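Local atomic coordinates of Glyco_hydro_cc domain-containing protein (Cryptococcus neoformans, PDB entry 6UBC), a protein that probably binds beta-1,3-glucan oligosaccharides, as an oligosaccharide-binding member (subgroup VII) of glycoside hydrolase family GH128. Residues Ser254-Ser257 with Ala258-Leu262; Asn390-Ile393 with Asn394-Ala398. All coordinates share one frame; numbering follows the deposited sequence.

Contact 1 (S254-S257 with A258-L262) and contact 2 (N390-I393 with N394-A398) are both intrahelical, each joining one turn to the next, and they follow in series along the chain. Their centres lie 36 Å apart and their nearest atoms about 22 Å apart, so they do not touch. They sit on opposite sides of the chain's centre, 19 and 17 Å from it. Contact 1 is the end of helix 250-260, largely at the surface; contact 2 lies in the middle of helix 386-402, and four of its eight touching residues are buried. Both helices belong to the glycoside hydrolase core, and neither contact contains a ligand.

Contact 1: residues Ser254-Ser257 with Ala258-Leu262; sequences SRLS and AFKAL
K260 N donates to L256 O at 2.9 Å, the straightest of the bonds that tie these two helical turns together (N-H...O 169°). The same turns are joined one and two residues earlier by F259 N to R255 O and A258 N to S254 O, both 2.9 Å. The ladder then slackens: A261 N reaches S257 O only weakly, at 3.2 Å and 132°, where the helix gives way to a turn.

The packed side belongs to F259, the buried residue here. Its CB rests 3.5 Å from R255 O, and with CG anti to the backbone N (chi1 -165°) the ring swings away from the preceding turn. One ring face receives L262 CD1, 3.7 Å above the plane and offset toward the rim, so L262, two residues past the helix end, lays this methyl over the F259 ring. R255 extends from the same helix to hydrogen-bond N226 through NE and to make a cation-pi contact with W243, while the side chain of L256 touches L242.

The solvent side is looser. S254, S257, A258, K260 and A261 are exposed, and side chains there meet mainly backbone carbonyls: A258 CB lies 3.5 Å from S254 O. K260 CG passes 3.4 Å from L256 O, beyond which the lysine chain bends at chi3 and chi4.

Helix 250-260 connects the parallel neighbouring strands 237-241 and 268-270, making this the C-terminal end of the helix in a beta-alpha-beta unit, the repeating element of the (beta/alpha)8-type barrel expected of GH128 proteins.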
ATOM      1  N   SER A 254       4.154  19.099  -4.296  1.00 29.45           N
ATOM      2  CA  SER A 254       2.777  19.424  -3.878  1.00 31.54           C
ATOM      3  C   SER A 254       2.318  18.497  -2.729  1.00 28.84           C
ATOM      4  O   SER A 254       1.608  18.938  -1.801  1.00 28.07           O
ATOM      5  CB  SER A 254       1.878  19.225  -5.097  1.00 32.28           C
ATOM      6  OG  SER A 254       0.591  19.503  -4.665  1.00 41.16           O
ATOM      7  N   ARG A 255       2.643  17.188  -2.831  1.00 28.18           N
ATOM      8  CA  ARG A 255       2.207  16.206  -1.786  1.00 26.12           C
ATOM      9  C   ARG A 255       2.903  16.480  -0.461  1.00 27.41           C
ATOM     10  O   ARG A 255       2.221  16.389   0.581  1.00 28.04           O
ATOM     11  CB  ARG A 255       2.477  14.796  -2.304  1.00 25.58           C
ATOM     12  CG  ARG A 255       1.433  14.420  -3.341  1.00 25.21           C
ATOM     13  CD  ARG A 255       1.761  13.134  -4.054  1.00 24.90           C
ATOM     14  NE  ARG A 255       0.669  12.647  -4.870  1.00 26.15           N
ATOM     15  CZ  ARG A 255       0.720  11.724  -5.807  1.00 25.94           C
ATOM     16  NH1 ARG A 255       1.829  11.119  -6.163  1.00 24.95           N
ATOM     17  NH2 ARG A 255      -0.401  11.389  -6.405  1.00 26.95           N
ATOM     18  N   LEU A 256       4.196  16.768  -0.477  1.00 26.85           N
ATOM     19  CA  LEU A 256       4.939  17.033   0.793  1.00 30.35           C
ATOM     20  C   LEU A 256       4.342  18.296   1.420  1.00 31.73           C
ATOM     21  O   LEU A 256       4.004  18.333   2.605  1.00 29.18           O
ATOM     22  CB  LEU A 256       6.421  17.206   0.464  1.00 30.50           C
ATOM     23  CG  LEU A 256       7.267  17.680   1.651  1.00 33.20           C
ATOM     24  CD1 LEU A 256       7.282  16.640   2.761  1.00 31.18           C
ATOM     25  CD2 LEU A 256       8.663  18.002   1.186  1.00 34.44           C
ATOM     26  N   SER A 257       4.088  19.297   0.590  1.00 36.21           N
ATOM     27  CA  SER A 257       3.583  20.579   1.099  1.00 36.26           C
ATOM     28  C   SER A 257       2.182  20.383   1.689  1.00 35.81           C
ATOM     29  O   SER A 257       1.911  20.857   2.844  1.00 34.11           O
ATOM     30  CB  SER A 257       3.721  21.617   0.002  1.00 37.77           C
ATOM     31  OG  SER A 257       2.990  22.717   0.418  1.00 45.04           O
ATOM     32  N   ALA A 258       1.334  19.555   1.070  1.00 34.54           N
ATOM     33  CA  ALA A 258      -0.019  19.287   1.612  1.00 33.80           C
ATOM     34  C   ALA A 258       0.115  18.528   2.952  1.00 32.42           C
ATOM     35  O   ALA A 258      -0.729  18.716   3.876  1.00 30.06           O
ATOM     36  CB  ALA A 258      -0.865  18.540   0.591  1.00 33.82           C
ATOM     37  N   PHE A 259       1.050  17.585   2.999  1.00 30.91           N
ATOM     38  CA  PHE A 259       1.227  16.745   4.204  1.00 30.23           C
ATOM     39  C   PHE A 259       1.629  17.646   5.378  1.00 30.64           C
ATOM     40  O   PHE A 259       1.121  17.501   6.441  1.00 31.05           O
ATOM     41  CB  PHE A 259       2.280  15.658   3.975  1.00 29.96           C
ATOM     42  CG  PHE A 259       2.192  14.602   5.050  1.00 30.36           C
ATOM     43  CD1 PHE A 259       1.313  13.536   4.924  1.00 29.67           C
ATOM     44  CD2 PHE A 259       2.893  14.736   6.238  1.00 29.91           C
ATOM     45  CE1 PHE A 259       1.143  12.611   5.934  1.00 27.82           C
ATOM     46  CE2 PHE A 259       2.767  13.761   7.217  1.00 28.31           C
ATOM     47  CZ  PHE A 259       1.873  12.721   7.073  1.00 27.61           C
ATOM     48  N   LYS A 260       2.576  18.519   5.149  1.00 33.94           N
ATOM     49  CA  LYS A 260       3.036  19.462   6.204  1.00 37.25           C
ATOM     50  C   LYS A 260       1.880  20.385   6.630  1.00 39.89           C
ATOM     51  O   LYS A 260       1.921  20.755   7.799  1.00 42.37           O
ATOM     52  CB  LYS A 260       4.259  20.231   5.731  1.00 40.58           C
ATOM     53  CG  LYS A 260       5.475  19.390   5.448  1.00 43.37           C
ATOM     54  CD  LYS A 260       6.702  20.204   5.241  1.00 49.98           C
ATOM     55  CE  LYS A 260       7.707  19.991   6.363  1.00 58.50           C
ATOM     56  NZ  LYS A 260       8.391  21.254   6.752  1.00 64.24           N
ATOM     57  N   ALA A 261       0.839  20.661   5.816  1.00 37.46           N
ATOM     58  CA  ALA A 261      -0.285  21.554   6.211  1.00 37.86           C
ATOM     59  C   ALA A 261      -1.392  20.792   6.937  1.00 39.24           C
ATOM     60  O   ALA A 261      -2.409  21.411   7.240  1.00 38.60           O
ATOM     61  CB  ALA A 261      -0.851  22.297   5.011  1.00 40.80           C
ATOM     62  N   LEU A 262      -1.267  19.491   7.170  1.00 33.98           N
ATOM     63  CA  LEU A 262      -2.321  18.785   7.909  1.00 37.05           C
ATOM     64  C   LEU A 262      -2.428  19.469   9.285  1.00 39.09           C
ATOM     65  O   LEU A 262      -1.376  19.868   9.827  1.00 38.24           O
ATOM     66  CB  LEU A 262      -1.987  17.289   7.998  1.00 36.33           C
ATOM     67  CG  LEU A 262      -2.018  16.563   6.639  1.00 36.59           C
ATOM     68  CD1 LEU A 262      -1.535  15.121   6.795  1.00 39.04           C
ATOM     69  CD2 LEU A 262      -3.391  16.603   6.023  1.00 36.52           C
TER

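Contact 2: residues Asn390-Ile393 with Asn394-Ala398; sequences NTFI and NDIVA
F392 and I396 lie side by side one turn apart, their side chains pointing the same way, and meet through F392 CZ and I396 CD1, 3.9 Å apart. The methyl approaches the ring obliquely. F392 holds CG anti to the backbone N (chi1 -177°), and I396 CG1 is also roughly anti, though skewed (chi1 -155°), its chain then running extended to CD1. This conformer places I396 CG2 between the backbone N and the carbonyl carbon, 3.4 Å from F392 O.

T391 and D395 form a second side-by-side pair. T391 CG2 contacts D395 OD2 at 3.4 Å, a methyl beside a carboxylate oxygen, while T391 OG1 is turned back to hydrogen-bond S387 O. Around the helix, I393 and V397 approach more loosely through their CG2 branches, 4.4 Å apart, and V397 CG2 lies against I393 O. N394 bends its amide back over the preceding turn, yet the 3.2 Å approach of N394 ND2 to N390 O has too poor an angle for a hydrogen bond.

The backbone beneath is regular: four successive i to i+4 hydrogen bonds join the turns, the shortest being D395 N to T391 O at 2.8 Å.

The inward side of helix 386-402 has two sets of neighbours. F392 and I396 both touch M348 of helix 348-362; on strand 366-375, F392 meets C373 and I396 meets F371. I393 and V397, with exposed N394 at the margin, touch helix 431-441, where N390 OD1 also bonds T435 and N390 ND2 bonds E431, joining the two helices through polar contacts as well.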
ATOM      1  N   ASN A 390      -7.384 -13.140 -13.674  1.00 23.99           N
ATOM      2  CA  ASN A 390      -8.583 -13.462 -12.865  1.00 23.70           C
ATOM      3  C   ASN A 390      -8.212 -14.483 -11.779  1.00 25.06           C
ATOM      4  O   ASN A 390      -8.614 -14.304 -10.624  1.00 27.32           O
ATOM      5  CB  ASN A 390      -9.735 -13.973 -13.715  1.00 23.84           C
ATOM      6  CG  ASN A 390     -10.333 -12.931 -14.610  1.00 24.59           C
ATOM      7  OD1 ASN A 390     -10.220 -11.714 -14.366  1.00 27.23           O
ATOM      8  ND2 ASN A 390     -10.953 -13.400 -15.667  1.00 23.66           N
ATOM      9  N   THR A 391      -7.492 -15.537 -12.155  1.00 25.56           N
ATOM     10  CA  THR A 391      -7.074 -16.606 -11.215  1.00 27.65           C
ATOM     11  C   THR A 391      -6.209 -16.028 -10.096  1.00 27.85           C
ATOM     12  O   THR A 391      -6.451 -16.321  -8.885  1.00 27.71           O
ATOM     13  CB  THR A 391      -6.351 -17.745 -11.918  1.00 28.69           C
ATOM     14  OG1 THR A 391      -7.243 -18.251 -12.912  1.00 28.69           O
ATOM     15  CG2 THR A 391      -5.920 -18.778 -10.918  1.00 29.88           C
ATOM     16  N   PHE A 392      -5.297 -15.161 -10.487  1.00 27.66           N
ATOM     17  CA  PHE A 392      -4.402 -14.458  -9.550  1.00 26.71           C
ATOM     18  C   PHE A 392      -5.216 -13.635  -8.567  1.00 27.08           C
ATOM     19  O   PHE A 392      -4.909 -13.712  -7.384  1.00 26.97           O
ATOM     20  CB  PHE A 392      -3.386 -13.611 -10.306  1.00 25.63           C
ATOM     21  CG  PHE A 392      -2.415 -12.929  -9.399  1.00 26.53           C
ATOM     22  CD1 PHE A 392      -1.275 -13.590  -8.995  1.00 27.90           C
ATOM     23  CD2 PHE A 392      -2.597 -11.591  -9.042  1.00 25.17           C
ATOM     24  CE1 PHE A 392      -0.316 -12.930  -8.245  1.00 27.61           C
ATOM     25  CE2 PHE A 392      -1.660 -10.936  -8.281  1.00 25.54           C
ATOM     26  CZ  PHE A 392      -0.540 -11.629  -7.830  1.00 28.11           C
ATOM     27  N   ILE A 393      -6.143 -12.813  -9.058  1.00 24.64           N
ATOM     28  CA  ILE A 393      -6.917 -11.909  -8.166  1.00 25.48           C
ATOM     29  C   ILE A 393      -7.701 -12.807  -7.194  1.00 26.24           C
ATOM     30  O   ILE A 393      -7.719 -12.517  -5.989  1.00 25.23           O
ATOM     31  CB  ILE A 393      -7.846 -10.982  -8.990  1.00 23.72           C
ATOM     32  CG1 ILE A 393      -7.059  -9.905  -9.764  1.00 23.73           C
ATOM     33  CG2 ILE A 393      -8.849 -10.357  -8.056  1.00 24.49           C
ATOM     34  CD1 ILE A 393      -7.832  -9.269 -10.912  1.00 24.13           C
ATOM     35  N   ASN A 394      -8.347 -13.848  -7.699  1.00 27.30           N
ATOM     36  CA  ASN A 394      -9.227 -14.718  -6.852  1.00 27.85           C
ATOM     37  C   ASN A 394      -8.367 -15.411  -5.791  1.00 27.93           C
ATOM     38  O   ASN A 394      -8.718 -15.328  -4.575  1.00 27.70           O
ATOM     39  CB  ASN A 394      -9.982 -15.709  -7.724  1.00 29.22           C
ATOM     40  CG  ASN A 394     -11.119 -15.035  -8.472  1.00 30.31           C
ATOM     41  OD1 ASN A 394     -11.832 -14.189  -7.910  1.00 32.07           O
ATOM     42  ND2 ASN A 394     -11.381 -15.507  -9.681  1.00 28.67           N
ATOM     43  N   ASP A 395      -7.195 -15.914  -6.215  1.00 25.83           N
ATOM     44  CA  ASP A 395      -6.245 -16.627  -5.355  1.00 28.75           C
ATOM     45  C   ASP A 395      -5.699 -15.692  -4.282  1.00 26.50           C
ATOM     46  O   ASP A 395      -5.570 -16.110  -3.111  1.00 26.17           O
ATOM     47  CB  ASP A 395      -5.093 -17.254  -6.127  1.00 30.45           C
ATOM     48  CG  ASP A 395      -5.423 -18.508  -6.943  1.00 33.68           C
ATOM     49  OD1 ASP A 395      -6.506 -19.047  -6.771  1.00 31.30           O
ATOM     50  OD2 ASP A 395      -4.578 -18.914  -7.746  1.00 35.21           O
ATOM     51  N   ILE A 396      -5.249 -14.493  -4.652  1.00 26.36           N
ATOM     52  CA  ILE A 396      -4.523 -13.627  -3.706  1.00 25.65           C
ATOM     53  C   ILE A 396      -5.530 -13.087  -2.681  1.00 25.46           C
ATOM     54  O   ILE A 396      -5.175 -12.892  -1.486  1.00 26.45           O
ATOM     55  CB  ILE A 396      -3.703 -12.522  -4.446  1.00 25.94           C
ATOM     56  CG1 ILE A 396      -2.547 -12.091  -3.535  1.00 25.52           C
ATOM     57  CG2 ILE A 396      -4.551 -11.342  -4.905  1.00 25.13           C
ATOM     58  CD1 ILE A 396      -1.603 -11.065  -4.160  1.00 25.99           C
ATOM     59  N   VAL A 397      -6.754 -12.798  -3.104  1.00 24.95           N
ATOM     60  CA  VAL A 397      -7.781 -12.279  -2.152  1.00 24.31           C
ATOM     61  C   VAL A 397      -8.091 -13.358  -1.103  1.00 26.56           C
ATOM     62  O   VAL A 397      -8.021 -13.034   0.118  1.00 26.75           O
ATOM     63  CB  VAL A 397      -9.019 -11.772  -2.889  1.00 24.00           C
ATOM     64  CG1 VAL A 397     -10.189 -11.600  -1.901  1.00 24.56           C
ATOM     65  CG2 VAL A 397      -8.722 -10.469  -3.657  1.00 23.15           C
ATOM     66  N   ALA A 398      -8.248 -14.613  -1.520  1.00 27.96           N
ATOM     67  CA  ALA A 398      -8.419 -15.755  -0.594  1.00 29.12           C
ATOM     68  C   ALA A 398      -7.231 -15.934   0.355  1.00 30.34           C
ATOM     69  O   ALA A 398      -7.471 -16.099   1.591  1.00 30.83           O
ATOM     70  CB  ALA A 398      -8.695 -17.000  -1.365  1.00 33.12           C
TER